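Long-range contacts in spermidine synthase (Corynebacterium glutamicum ATCC 13032, PDB 3GJY), which probably catalyses transfer of an aminopropyl group from decarboxylated S-adenosylmethionine to putrescine, giving spermidine in polyamine biosynthesis: residues Q113-V118 against R137-K142; V151-T156 against F183-R188; E212-M217 against A286-D291; A227-L232 against P270-D275. All coordinates share one frame; numbering follows the deposited sequence. Where two conformers were deposited one is given.

Overall arrangement
Contacts 1 and 4 belong to the same mixed sheet but lie on opposite sides of the chain's centre, their own centres about 30 Å apart. Each attaches an outermost strand, parallel in contact 1 and antiparallel in contact 4; backbone hydrogen bonds pair the strands in both, and in contact 4 a proline-glutamine packing adds to them. In contact 2 an arginine and a histidine join helix 180-189 to the end of helix 148-153 and the loop after it. Contact 3, made of small apolar groups without a hydrogen bond across it, is a surface contact; the others are partly buried. Contacts 2 and 3 touch where Phe183 packs against Glu212, Gly215 and Met216. Contact 4 is nested within the chain loop that contact 3 closes.

Contact 1. Residues Q113-V118 against R137-K142; sequences QSRNTV and RAPRVK
Asn116 takes most of the polar contact with residues 137-142, through both its backbone and its amide. Three backbone bonds set the parallel pairing of Asn116 with Val141 and Thr117 with Lys142: Asn116 N to Arg140 O (2.9 Å), Lys142 N to Asn116 O (2.8 Å) and Val118 N to Lys142 O (2.8 Å). A weak fourth runs from Asn116 N to Pro139 O. The CA-H groups of Val141 and Thr117 point at Asn116 O and Lys142 O in turn.

Among side-chain bonds, Asn116 ND2 reaches Arg140 O at 3.2 Å, with the oxygen in the amide plane, while the backbone N of Asn116 meets the same oxygen from above the carbonyl plane. CG of Asn116 lies beside its own backbone N (chi1 -68°), which brings both donors to one acceptor. ND2 also bonds Ser114 OG at 3.0 Å, and OD1 is taken by His95, so the buried amide is fixed in rotation. Ser114 OG is in turn hydrogen-bonded to Tyr111 O.

Two waters complete the polar contacts. One bridges Ser114 O and Arg140 NE, accepting from NE at 2.9 Å and lying in the guanidinium plane, while NH1 of that arginine binds Ala108 O. The other links Pro139 O to Thr117 OG1.

Apolar contact is lighter: Arg115 CD lies 3.9 Å from Pro139 CB, and Val118 CG2 meets Val141 CG1 at 4.3 Å.

Strand 115-120, helix 123-132 and edge strand 141-145 form a beta-alpha-beta unit, the right-handed crossover building block of the Rossmann-like AdoMet-dependent transferase fold.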
loop_
_atom_site.group_PDB
_atom_site.type_symbol
_atom_site.label_atom_id
_atom_site.label_comp_id
_atom_site.label_asym_id
_atom_site.label_seq_id
_atom_site.Cartn_x
_atom_site.Cartn_y
_atom_site.Cartn_z
ATOM N N GLN A 113 -7.777 9.186 -15.566
ATOM C CA GLN A 113 -8.194 10.492 -15.041
ATOM C C GLN A 113 -7.903 10.633 -13.555
ATOM O O GLN A 113 -8.190 11.682 -12.962
ATOM C CB GLN A 113 -9.681 10.718 -15.308
ATOM C CG GLN A 113 -10.012 10.747 -16.795
ATOM C CD GLN A 113 -11.486 10.905 -17.066
ATOM O OE1 GLN A 113 -12.251 9.937 -17.045
ATOM N NE2 GLN A 113 -11.892 12.125 -17.344
ATOM N N SER A 114 -7.357 9.576 -12.943
ATOM C CA SER A 114 -7.034 9.628 -11.509
ATOM C C SER A 114 -5.841 10.539 -11.216
ATOM O O SER A 114 -4.974 10.760 -12.077
ATOM C CB SER A 114 -6.797 8.217 -10.943
ATOM O OG SER A 114 -5.595 7.623 -11.442
ATOM N N ARG A 115 -5.860 11.100 -10.019
ATOM C CA ARG A 115 -4.747 11.865 -9.497
ATOM C C ARG A 115 -4.117 11.083 -8.370
ATOM O O ARG A 115 -4.782 10.840 -7.350
ATOM C CB ARG A 115 -5.235 13.202 -8.959
ATOM C CG ARG A 115 -5.636 14.193 -10.067
ATOM C CD ARG A 115 -5.911 15.590 -9.529
ATOM N NE ARG A 115 -7.214 15.662 -8.893
ATOM C CZ ARG A 115 -7.579 16.598 -8.002
ATOM N NH1 ARG A 115 -6.704 17.522 -7.564
ATOM N NH2 ARG A 115 -8.833 16.597 -7.511
ATOM N N ASN A 116 -2.854 10.687 -8.539
ATOM C CA ASN A 116 -2.129 9.890 -7.525
ATOM C C ASN A 116 -1.067 10.760 -6.894
ATOM O O ASN A 116 -0.229 11.306 -7.610
ATOM C CB ASN A 116 -1.447 8.681 -8.187
ATOM C CG ASN A 116 -2.457 7.670 -8.703
ATOM O OD1 ASN A 116 -2.794 6.687 -7.997
ATOM N ND2 ASN A 116 -3.014 7.933 -9.880
ATOM N N THR A 117 -1.137 10.931 -5.582
ATOM C CA THR A 117 -0.129 11.715 -4.863
ATOM C C THR A 117 0.687 10.770 -4.003
ATOM O O THR A 117 0.107 10.040 -3.199
ATOM C CB THR A 117 -0.790 12.788 -4.000
ATOM O OG1 THR A 117 -1.544 13.649 -4.860
ATOM C CG2 THR A 117 0.228 13.596 -3.247
ATOM N N VAL A 118 2.001 10.771 -4.189
ATOM C CA VAL A 118 2.894 9.898 -3.434
ATOM C C VAL A 118 3.654 10.765 -2.441
ATOM O O VAL A 118 4.307 11.716 -2.836
ATOM C CB VAL A 118 3.898 9.141 -4.375
ATOM C CG1 VAL A 118 4.779 8.189 -3.543
ATOM C CG2 VAL A 118 3.140 8.364 -5.476
ATOM N N ARG A 137 3.161 12.578 -15.889
ATOM C CA ARG A 137 3.353 13.891 -15.261
ATOM C C ARG A 137 2.341 14.174 -14.149
ATOM O O ARG A 137 1.241 13.562 -14.108
ATOM C CB ARG A 137 3.249 15.001 -16.321
ATOM C CG ARG A 137 1.875 15.226 -16.883
ATOM C CD ARG A 137 1.902 16.344 -17.897
ATOM N NE ARG A 137 0.554 16.640 -18.347
ATOM C CZ ARG A 137 0.249 17.723 -19.060
ATOM N NH1 ARG A 137 -1.003 17.951 -19.429
ATOM N NH2 ARG A 137 1.213 18.550 -19.431
ATOM N N ALA A 138 2.714 15.092 -13.261
ATOM C CA ALA A 138 1.751 15.592 -12.281
ATOM C C ALA A 138 0.594 16.297 -13.023
ATOM O O ALA A 138 0.847 16.979 -14.021
ATOM C CB ALA A 138 2.432 16.562 -11.321
ATOM N N PRO A 139 -0.665 16.163 -12.554
ATOM C CA PRO A 139 -1.093 15.564 -11.287
ATOM C C PRO A 139 -1.436 14.064 -11.391
ATOM O O PRO A 139 -1.872 13.475 -10.388
ATOM C CB PRO A 139 -2.352 16.372 -10.952
ATOM C CG PRO A 139 -2.964 16.628 -12.315
ATOM C CD PRO A 139 -1.765 16.934 -13.183
ATOM N N ARG A 140 -1.235 13.430 -12.543
ATOM C CA ARG A 140 -1.555 11.976 -12.646
ATOM C C ARG A 140 -0.726 11.212 -11.637
ATOM O O ARG A 140 -1.245 10.349 -10.938
ATOM C CB ARG A 140 -1.370 11.453 -14.072
ATOM C CG ARG A 140 -2.411 12.044 -15.013
ATOM C CD ARG A 140 -2.196 11.505 -16.409
ATOM N NE ARG A 140 -2.456 10.080 -16.422
ATOM C CZ ARG A 140 -1.964 9.218 -17.315
ATOM N NH1 ARG A 140 -2.273 7.926 -17.219
ATOM N NH2 ARG A 140 -1.157 9.629 -18.305
ATOM N N VAL A 141 0.563 11.514 -11.588
ATOM C CA VAL A 141 1.426 11.123 -10.456
ATOM C C VAL A 141 2.144 12.380 -9.996
ATOM O O VAL A 141 2.835 13.014 -10.781
ATOM C CB VAL A 141 2.452 10.004 -10.788
ATOM C CG1 VAL A 141 3.394 9.769 -9.560
ATOM C CG2 VAL A 141 1.703 8.696 -11.137
ATOM N N LYS A 142 1.921 12.754 -8.739
ATOM C CA LYS A 142 2.534 13.941 -8.104
ATOM C C LYS A 142 3.278 13.490 -6.877
ATOM O O LYS A 142 2.709 12.717 -6.097
ATOM C CB LYS A 142 1.461 14.955 -7.724
ATOM C CG LYS A 142 1.951 16.256 -7.063
ATOM C CD LYS A 142 0.675 17.142 -6.796
ATOM C CE LYS A 142 0.989 18.513 -6.260
ATOM N NZ LYS A 142 -0.290 19.293 -6.044
HETATM O O HOH W 1 -3.988 9.124 -14.156
HETATM O O HOH W 2 -1.977 14.449 -7.749
#

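Contact 2. Residues V151-T156 against F183-R188; sequences VAESFT and FEHCHR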
loop_
_atom_site.group_PDB
_atom_site.type_symbol
_atom_site.label_atom_id
_atom_site.label_comp_id
_atom_site.label_asym_id
_atom_site.label_seq_id
_atom_site.Cartn_x
_atom_site.Cartn_y
_atom_site.Cartn_z
ATOM N N VAL A 151 1.874 14.312 7.084
ATOM C CA VAL A 151 0.915 14.648 6.020
ATOM C C VAL A 151 -0.478 14.098 6.411
ATOM O O VAL A 151 -1.479 14.812 6.254
ATOM C CB VAL A 151 1.398 14.109 4.660
ATOM C CG1 VAL A 151 0.296 14.236 3.601
ATOM C CG2 VAL A 151 2.628 14.890 4.217
ATOM N N ALA A 152 -0.532 12.870 6.939
ATOM C CA ALA A 152 -1.826 12.310 7.346
ATOM C C ALA A 152 -2.473 13.162 8.425
ATOM O O ALA A 152 -3.686 13.409 8.384
ATOM C CB ALA A 152 -1.679 10.841 7.793
ATOM N N GLU A 153 -1.669 13.653 9.371
ATOM C CA GLU A 153 -2.243 14.492 10.431
ATOM C C GLU A 153 -2.863 15.762 9.886
ATOM O O GLU A 153 -3.783 16.320 10.530
ATOM C CB GLU A 153 -1.166 14.885 11.439
ATOM C CG GLU A 153 -0.680 13.691 12.233
ATOM C CD GLU A 153 0.324 14.016 13.313
ATOM O OE1 GLU A 153 0.522 15.220 13.600
ATOM O OE2 GLU A 153 0.911 13.068 13.872
ATOM N N SER A 154 -2.376 16.236 8.729
ATOM C CA SER A 154 -2.957 17.446 8.153
ATOM C C SER A 154 -4.075 17.220 7.140
ATOM O O SER A 154 -4.626 18.184 6.608
ATOM C CB SER A 154 -1.869 18.362 7.578
ATOM O OG SER A 154 -1.293 19.128 8.622
ATOM N N PHE A 155 -4.462 15.947 6.896
ATOM C CA PHE A 155 -5.570 15.697 5.977
ATOM C C PHE A 155 -6.787 16.519 6.411
ATOM O O PHE A 155 -7.176 16.499 7.592
ATOM C CB PHE A 155 -6.011 14.220 6.018
ATOM C CG PHE A 155 -5.073 13.219 5.362
ATOM C CD1 PHE A 155 -4.154 13.574 4.376
ATOM C CD2 PHE A 155 -5.183 11.885 5.734
ATOM C CE1 PHE A 155 -3.328 12.591 3.787
ATOM C CE2 PHE A 155 -4.381 10.910 5.154
ATOM C CZ PHE A 155 -3.451 11.263 4.189
ATOM N N THR A 156 -7.424 17.169 5.446
ATOM C CA THR A 156 -8.725 17.808 5.686
ATOM C C THR A 156 -9.864 16.844 5.249
ATOM O O THR A 156 -9.636 15.830 4.558
ATOM C CB THR A 156 -8.827 19.133 4.918
ATOM O OG1 THR A 156 -8.664 18.877 3.523
ATOM C CG2 THR A 156 -7.753 20.111 5.359
ATOM N N PHE A 183 -5.125 5.945 12.142
ATOM C CA PHE A 183 -6.308 5.516 11.384
ATOM C C PHE A 183 -7.401 6.584 11.417
ATOM O O PHE A 183 -8.081 6.800 10.417
ATOM C CB PHE A 183 -6.856 4.168 11.873
ATOM C CG PHE A 183 -5.840 3.055 11.775
ATOM C CD1 PHE A 183 -5.051 2.898 10.629
ATOM C CD2 PHE A 183 -5.654 2.177 12.852
ATOM C CE1 PHE A 183 -4.085 1.878 10.574
ATOM C CE2 PHE A 183 -4.715 1.159 12.798
ATOM C CZ PHE A 183 -3.922 1.022 11.671
ATOM N N GLU A 184 -7.520 7.298 12.552
ATOM C CA GLU A 184 -8.512 8.376 12.657
ATOM C C GLU A 184 -8.186 9.522 11.697
ATOM O O GLU A 184 -9.112 10.115 11.094
ATOM C CB GLU A 184 -8.620 8.952 14.090
ATOM C CG GLU A 184 -9.294 7.992 15.105
ATOM C CD GLU A 184 -10.851 7.926 15.031
ATOM O OE1 GLU A 184 -11.479 8.371 14.030
ATOM O OE2 GLU A 184 -11.444 7.379 15.998
ATOM N N HIS A 185 -6.897 9.855 11.552
ATOM C CA HIS A 185 -6.517 10.867 10.574
ATOM C C HIS A 185 -6.880 10.427 9.149
ATOM O O HIS A 185 -7.417 11.216 8.365
ATOM C CB HIS A 185 -5.043 11.201 10.684
ATOM C CG HIS A 185 -4.710 12.002 11.897
ATOM N ND1 HIS A 185 -3.765 11.638 12.837
ATOM C CD2 HIS A 185 -5.277 13.140 12.353
ATOM C CE1 HIS A 185 -3.715 12.580 13.779
ATOM N NE2 HIS A 185 -4.626 13.487 13.503
ATOM N N CYS A 186 -6.578 9.171 8.839
ATOM C CA CYS A 186 -6.935 8.605 7.523
ATOM C C CYS A 186 -8.428 8.634 7.284
ATOM O O CYS A 186 -8.870 9.030 6.212
ATOM C CB CYS A 186 -6.384 7.178 7.382
ATOM S SG CYS A 186 -4.599 7.106 7.265
ATOM N N HIS A 187 -9.204 8.276 8.309
ATOM C CA HIS A 187 -10.659 8.291 8.173
ATOM C C HIS A 187 -11.210 9.699 7.892
ATOM O O HIS A 187 -12.042 9.896 7.006
ATOM C CB HIS A 187 -11.306 7.655 9.402
ATOM C CG HIS A 187 -12.778 7.491 9.271
ATOM N ND1 HIS A 187 -13.675 8.503 9.516
ATOM C CD2 HIS A 187 -13.504 6.428 8.862
ATOM C CE1 HIS A 187 -14.897 8.068 9.267
ATOM N NE2 HIS A 187 -14.824 6.812 8.872
ATOM N N ARG A 188 -10.700 10.702 8.627
ATOM C CA ARG A 188 -11.104 12.058 8.357
ATOM C C ARG A 188 -10.791 12.465 6.919
ATOM O O ARG A 188 -11.615 13.097 6.255
ATOM C CB ARG A 188 -10.406 13.022 9.307
ATOM C CG ARG A 188 -10.841 14.500 9.087
ATOM C CD ARG A 188 -10.117 15.435 10.091
ATOM N NE ARG A 188 -8.695 15.459 9.789
ATOM C CZ ARG A 188 -7.736 14.862 10.497
ATOM N NH1 ARG A 188 -7.986 14.267 11.663
ATOM N NH2 ARG A 188 -6.483 14.883 10.041
#
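Helix 148-153 and the loop after it pack beside helix 180-189, two neighbouring helices on one face of the Rossmann-like sheet, and Arg188 reaches over to Phe155. The guanidinium binds Phe155 O side-on with two nitrogens, NE at 2.9 Å and NH2 at 3.0 Å, and the oxygen lies in its plane. NH2 comes in on a lone pair in the carbonyl plane, whereas NE is tilted from that plane. The chain runs straight from the backbone and then bends at chi3 (67°), which turns the group back toward the oxygen. The face of the His185 ring lies against CA of Glu153, which stands 3.8 Å from the ring centroid, 9° off the normal, a CH-pi contact, and CG of Glu153 comes within 3.6 Å of CE1 of His185. The carboxylate itself turns to Arg149.

The Phe155 ring presents its edge to helix 180-189, with CD2 3.5 Å from His185 O. Phe155 and Cys186 both rest on Ile163 of strand 160-165. A single backbone oxygen thus accepts two hydrogen bonds from a cationic group, which would probably polarise the Phe155 carbonyl and fix the guanidinium edge-on to the oxygen, restricting its rotation.

Contact 3. Residues E212-M217 against A286-D291; sequences ELAGMM and AQARHD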
loop_
_atom_site.group_PDB
_atom_site.type_symbol
_atom_site.label_atom_id
_atom_site.label_comp_id
_atom_site.label_asym_id
_atom_site.label_seq_id
_atom_site.Cartn_x
_atom_site.Cartn_y
_atom_site.Cartn_z
ATOM N N GLU A 212 -2.936 -4.102 14.172
ATOM C CA GLU A 212 -3.330 -3.059 13.193
ATOM C C GLU A 212 -4.811 -3.201 12.923
ATOM O O GLU A 212 -5.543 -2.195 12.907
ATOM C CB GLU A 212 -2.549 -3.180 11.876
ATOM C CG GLU A 212 -1.089 -2.843 12.019
ATOM C CD GLU A 212 -0.531 -2.246 10.777
ATOM O OE1 GLU A 212 -1.182 -1.298 10.315
ATOM O OE2 GLU A 212 0.573 -2.639 10.350
ATOM N N LEU A 213 -5.243 -4.431 12.646
ATOM C CA LEU A 213 -6.667 -4.669 12.426
ATOM C C LEU A 213 -7.557 -4.233 13.603
ATOM O O LEU A 213 -8.638 -3.649 13.390
ATOM C CB LEU A 213 -6.966 -6.144 12.065
ATOM C CG LEU A 213 -6.428 -6.495 10.670
ATOM C CD1 LEU A 213 -6.259 -8.030 10.565
ATOM C CD2 LEU A 213 -7.374 -5.986 9.597
ATOM N N ALA A 214 -7.141 -4.559 14.834
ATOM C CA ALA A 214 -7.885 -4.109 16.011
ATOM C C ALA A 214 -8.081 -2.578 16.021
ATOM O O ALA A 214 -9.179 -2.076 16.268
ATOM C CB ALA A 214 -7.202 -4.600 17.322
ATOM N N GLY A 215 -7.040 -1.826 15.649
ATOM C CA GLY A 215 -7.157 -0.374 15.629
ATOM C C GLY A 215 -8.057 0.085 14.493
ATOM O O GLY A 215 -8.877 0.971 14.671
HETATM N N MSE A 216 -7.894 -0.546 13.334
HETATM C CA MSE A 216 -8.748 -0.227 12.175
HETATM C C MSE A 216 -10.233 -0.454 12.503
HETATM O O MSE A 216 -11.098 0.322 12.066
HETATM C CB MSE A 216 -8.340 -1.048 10.950
HETATM C CG MSE A 216 -6.942 -0.607 10.450
HETATM SE SE MSE A 216 -6.192 -1.932 9.240
HETATM C CE MSE A 216 -7.474 -1.646 7.818
HETATM N N MSE A 217 -10.527 -1.505 13.281
HETATM C CA MSE A 217 -11.926 -1.814 13.607
HETATM C C MSE A 217 -12.590 -0.800 14.547
HETATM O O MSE A 217 -13.820 -0.742 14.606
HETATM C CB MSE A 217 -12.057 -3.245 14.142
HETATM C CG MSE A 217 -11.891 -4.280 13.055
HETATM SE SE MSE A 217 -12.075 -6.077 13.748
HETATM C CE MSE A 217 -10.303 -6.434 13.986
ATOM N N ALA A 286 -7.065 -9.167 19.975
ATOM C CA ALA A 286 -5.901 -8.317 19.784
ATOM C C ALA A 286 -6.186 -6.917 20.314
ATOM O O ALA A 286 -7.333 -6.433 20.237
ATOM C CB ALA A 286 -5.505 -8.238 18.291
ATOM N N GLN A 287 -5.152 -6.283 20.850
ATOM C CA GLN A 287 -5.300 -4.943 21.399
ATOM C C GLN A 287 -4.855 -3.910 20.378
ATOM O O GLN A 287 -3.765 -4.027 19.798
ATOM C CB GLN A 287 -4.455 -4.816 22.658
ATOM C CG GLN A 287 -4.837 -5.837 23.756
ATOM C CD GLN A 287 -6.318 -5.833 24.094
ATOM O OE1 GLN A 287 -6.827 -4.867 24.667
ATOM N NE2 GLN A 287 -7.019 -6.920 23.755
ATOM N N ALA A 288 -5.701 -2.903 20.185
ATOM C CA ALA A 288 -5.336 -1.772 19.339
ATOM C C ALA A 288 -4.156 -1.037 19.934
ATOM O O ALA A 288 -3.966 -1.003 21.160
ATOM C CB ALA A 288 -6.512 -0.821 19.179
ATOM N N ARG A 289 -3.387 -0.430 19.044
ATOM C CA ARG A 289 -2.253 0.421 19.458
ATOM C C ARG A 289 -2.627 1.892 19.440
ATOM O O ARG A 289 -3.456 2.328 18.626
ATOM C CB ARG A 289 -1.060 0.243 18.539
ATOM C CG ARG A 289 -0.562 -1.200 18.468
ATOM C CD ARG A 289 0.546 -1.293 17.471
ATOM N NE ARG A 289 1.161 -2.615 17.441
ATOM C CZ ARG A 289 2.077 -2.974 16.553
ATOM N NH1 ARG A 289 2.475 -2.121 15.605
ATOM N NH2 ARG A 289 2.597 -4.204 16.611
ATOM N N HIS A 290 -1.993 2.644 20.332
ATOM C CA HIS A 290 -2.155 4.092 20.418
ATOM C C HIS A 290 -0.802 4.770 20.350
ATOM O O HIS A 290 0.227 4.175 20.700
ATOM C CB HIS A 290 -2.902 4.479 21.697
ATOM C CG HIS A 290 -4.351 4.161 21.621
ATOM N ND1 HIS A 290 -5.283 5.071 21.183
ATOM C CD2 HIS A 290 -5.025 3.004 21.847
ATOM C CE1 HIS A 290 -6.480 4.512 21.204
ATOM N NE2 HIS A 290 -6.348 3.255 21.582
ATOM N N ASP A 291 -0.802 6.016 19.883
ATOM C CA ASP A 291 0.415 6.824 19.891
ATOM C C ASP A 291 1.000 6.833 21.297
ATOM O O ASP A 291 0.265 6.907 22.282
ATOM C CB ASP A 291 0.107 8.273 19.516
ATOM C CG ASP A 291 -0.240 8.452 18.038
ATOM O OD1 ASP A 291 -0.017 7.536 17.218
ATOM O OD2 ASP A 291 -0.704 9.545 17.729
#
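Ala286 and Ala288 have polyproline-II-like backbone torsions (phi/psi -63°/151° at Ala288), and with Gln287 between them they bring two methyl groups and a carbonyl alongside the helical residues Ala214 and Gly215. Ala214 CB carries the first half of the contact. It points into the loop, 3.4 Å from Ala286 O and 3.7 Å from Ala288 N, and it faces the methyls of both alanines, CB of Ala286 at 4.1 Å and CB of Ala288 at 4.3 Å. The second half is the CB of Ala288, which lies 3.6 Å from Gly215 CA and 3.7 Å from Gly215 N. With no side chain on Gly215, the loop comes right up to the helix backbone, the CA atoms of Gly215 and Ala288 being 4.4 Å apart. No hydrogen bond crosses between the two segments, so this is van der Waals packing.

Polar ties lie around it: Gln287 O accepts from Ser211 of the same helix, Arg289 NH1 is hydrogen-bonded to Thr178 OG1, and Asp291 forms a salt bridge with Arg149. The loop, which follows helix 276-282, runs over helix 207-219 and goes on to helix 180-189, where Ala288 and His290 touch Val180.

Contact 4. Residues A227-L232 against P270-D275; sequences ADPPML and PAQYKD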
loop_
_atom_site.group_PDB
_atom_site.type_symbol
_atom_site.label_atom_id
_atom_site.label_comp_id
_atom_site.label_asym_id
_atom_site.label_seq_id
_atom_site.Cartn_x
_atom_site.Cartn_y
_atom_site.Cartn_z
ATOM N N ALA A 227 -4.362 -12.221 1.924
ATOM C CA ALA A 227 -3.286 -12.813 2.711
ATOM C C ALA A 227 -2.493 -13.828 1.955
ATOM O O ALA A 227 -3.036 -14.540 1.095
ATOM C CB ALA A 227 -3.864 -13.472 3.981
ATOM N N ASP A 228 -1.204 -13.884 2.333
ATOM C CA ASP A 228 -0.272 -14.903 1.879
ATOM C C ASP A 228 -0.450 -16.131 2.758
ATOM O O ASP A 228 -0.128 -16.097 3.934
ATOM C CB ASP A 228 1.162 -14.447 2.017
ATOM C CG ASP A 228 2.129 -15.440 1.426
ATOM O OD1 ASP A 228 3.041 -15.015 0.711
ATOM O OD2 ASP A 228 1.978 -16.653 1.687
ATOM N N PRO A 229 -0.937 -17.222 2.172
ATOM C CA PRO A 229 -1.270 -18.422 2.954
ATOM C C PRO A 229 -0.105 -19.118 3.703
ATOM O O PRO A 229 -0.288 -19.489 4.847
ATOM C CB PRO A 229 -1.935 -19.338 1.910
ATOM C CG PRO A 229 -2.510 -18.386 0.916
ATOM C CD PRO A 229 -1.415 -17.319 0.782
ATOM N N PRO A 230 1.115 -19.216 3.113
ATOM C CA PRO A 230 2.197 -19.805 3.933
ATOM C C PRO A 230 2.579 -18.977 5.171
ATOM O O PRO A 230 3.113 -19.522 6.135
ATOM C CB PRO A 230 3.383 -19.822 2.966
ATOM C CG PRO A 230 2.763 -19.939 1.616
ATOM C CD PRO A 230 1.565 -19.005 1.722
HETATM N N MSE A 231 2.330 -17.670 5.145
HETATM C CA MSE A 231 2.555 -16.840 6.326
HETATM C C MSE A 231 1.490 -17.088 7.395
HETATM O O MSE A 231 1.810 -17.265 8.579
HETATM C CB MSE A 231 2.607 -15.365 5.945
HETATM C CG MSE A 231 2.737 -14.444 7.138
HETATM SE SE MSE A 231 2.016 -12.795 6.648
HETATM C CE MSE A 231 0.263 -13.410 6.088
ATOM N N LEU A 232 0.226 -17.137 6.983
ATOM C CA LEU A 232 -0.864 -17.538 7.886
ATOM C C LEU A 232 -0.592 -18.891 8.527
ATOM O O LEU A 232 -0.937 -19.106 9.695
ATOM C CB LEU A 232 -2.200 -17.605 7.138
ATOM C CG LEU A 232 -2.826 -16.276 6.712
ATOM C CD1 LEU A 232 -4.133 -16.577 6.004
ATOM C CD2 LEU A 232 -3.100 -15.362 7.877
ATOM N N PRO A 270 -0.141 -17.994 -4.837
ATOM C CA PRO A 270 -1.602 -17.866 -4.835
ATOM C C PRO A 270 -2.086 -17.310 -3.504
ATOM O O PRO A 270 -1.684 -17.770 -2.454
ATOM C CB PRO A 270 -2.091 -19.317 -5.036
ATOM C CG PRO A 270 -0.961 -20.145 -4.563
ATOM C CD PRO A 270 0.281 -19.394 -4.988
ATOM N N ALA A 271 -2.902 -16.283 -3.551
ATOM C CA ALA A 271 -3.333 -15.646 -2.301
ATOM C C ALA A 271 -4.804 -15.867 -2.039
ATOM O O ALA A 271 -5.511 -16.395 -2.894
ATOM C CB ALA A 271 -3.037 -14.156 -2.337
ATOM N N GLN A 272 -5.251 -15.461 -0.854
ATOM C CA GLN A 272 -6.632 -15.679 -0.404
ATOM C C GLN A 272 -7.244 -14.330 0.009
ATOM O O GLN A 272 -6.603 -13.538 0.702
ATOM C CB GLN A 272 -6.645 -16.623 0.815
ATOM C CG GLN A 272 -6.153 -18.045 0.458
ATOM C CD GLN A 272 -5.824 -18.939 1.642
ATOM O OE1 GLN A 272 -5.820 -18.518 2.806
ATOM N NE2 GLN A 272 -5.496 -20.193 1.334
ATOM N N TYR A 273 -8.481 -14.111 -0.410
ATOM C CA TYR A 273 -9.304 -13.006 0.063
ATOM C C TYR A 273 -10.092 -13.481 1.282
ATOM O O TYR A 273 -10.710 -14.551 1.260
ATOM C CB TYR A 273 -10.287 -12.579 -1.027
ATOM C CG TYR A 273 -11.300 -11.543 -0.569
ATOM C CD1 TYR A 273 -10.909 -10.228 -0.303
ATOM C CD2 TYR A 273 -12.647 -11.878 -0.364
ATOM C CE1 TYR A 273 -11.820 -9.282 0.122
ATOM C CE2 TYR A 273 -13.574 -10.922 0.061
ATOM C CZ TYR A 273 -13.155 -9.625 0.312
ATOM O OH TYR A 273 -14.044 -8.659 0.727
ATOM N N LYS A 274 -10.061 -12.680 2.346
ATOM C CA LYS A 274 -10.807 -13.009 3.560
ATOM C C LYS A 274 -11.739 -11.863 3.882
ATOM O O LYS A 274 -11.329 -10.681 3.964
ATOM C CB LYS A 274 -9.856 -13.217 4.753
ATOM C CG LYS A 274 -8.725 -14.230 4.554
ATOM C CD LYS A 274 -9.241 -15.645 4.332
ATOM C CE LYS A 274 -8.150 -16.653 4.553
ATOM N NZ LYS A 274 -8.651 -17.974 4.100
ATOM N N ASP A 275 -12.993 -12.218 4.110
ATOM C CA ASP A 275 -14.034 -11.223 4.307
ATOM C C ASP A 275 -14.076 -10.737 5.756
ATOM O O ASP A 275 -13.297 -11.200 6.621
ATOM C CB ASP A 275 -15.406 -11.722 3.779
ATOM C CG ASP A 275 -16.035 -12.849 4.601
ATOM O OD1 ASP A 275 -15.589 -13.167 5.728
ATOM O OD2 ASP A 275 -17.046 -13.376 4.086
#
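Ala227 and Gln272 form an antiparallel hydrogen-bonded pair, closed by two backbone bonds: Ala227 N to Gln272 O at 2.9 Å and Gln272 N to Ala227 O at 3.1 Å. Both are nearly straight, with angles of 164° and 163° at the hydrogen. Around this pair, Ala271 CB sits 3.5 Å from Ala227 O.

The next layer is van der Waals packing built on Pro229, the first residue of helix 229-232. Its ring packs against the Gln272 side chain, CG meeting CD at 3.4 Å and NE2 at 3.5 Å, while its CD atom lies 3.3 Å from Pro270 O. The side chain of Gln272 leaves beside its own backbone N (chi1 -65°) and then runs extended, which carries the amide across the proline ring. Beyond it, Leu232 CD1 approaches Gln272 OE1 at 4.1 Å and also lies near Lys274 CE.

Lys274 helps to position the amide: its NZ bonds Gln272 OE1 at 3.2 Å from above the carbonyl plane, which gives the amide oxygen a partner on its own strand, and the same lysine makes a cation-pi contact with Trp278. Asp228 stands at the N-cap position of the short helix and forms a salt bridge with Arg236. Asp275, which caps the next helix through Trp278 N, and Tyr273, whose OH binds Phe250 O, fasten the strand to its surroundings.

The short strand 272-274 thus adds an edge to strand 222-227, whose order beside strands 238-245 and 194-202 matches the antiparallel end of the Rossmann-like AdoMet-dependent methyltransferase fold to which spermidine synthases belong.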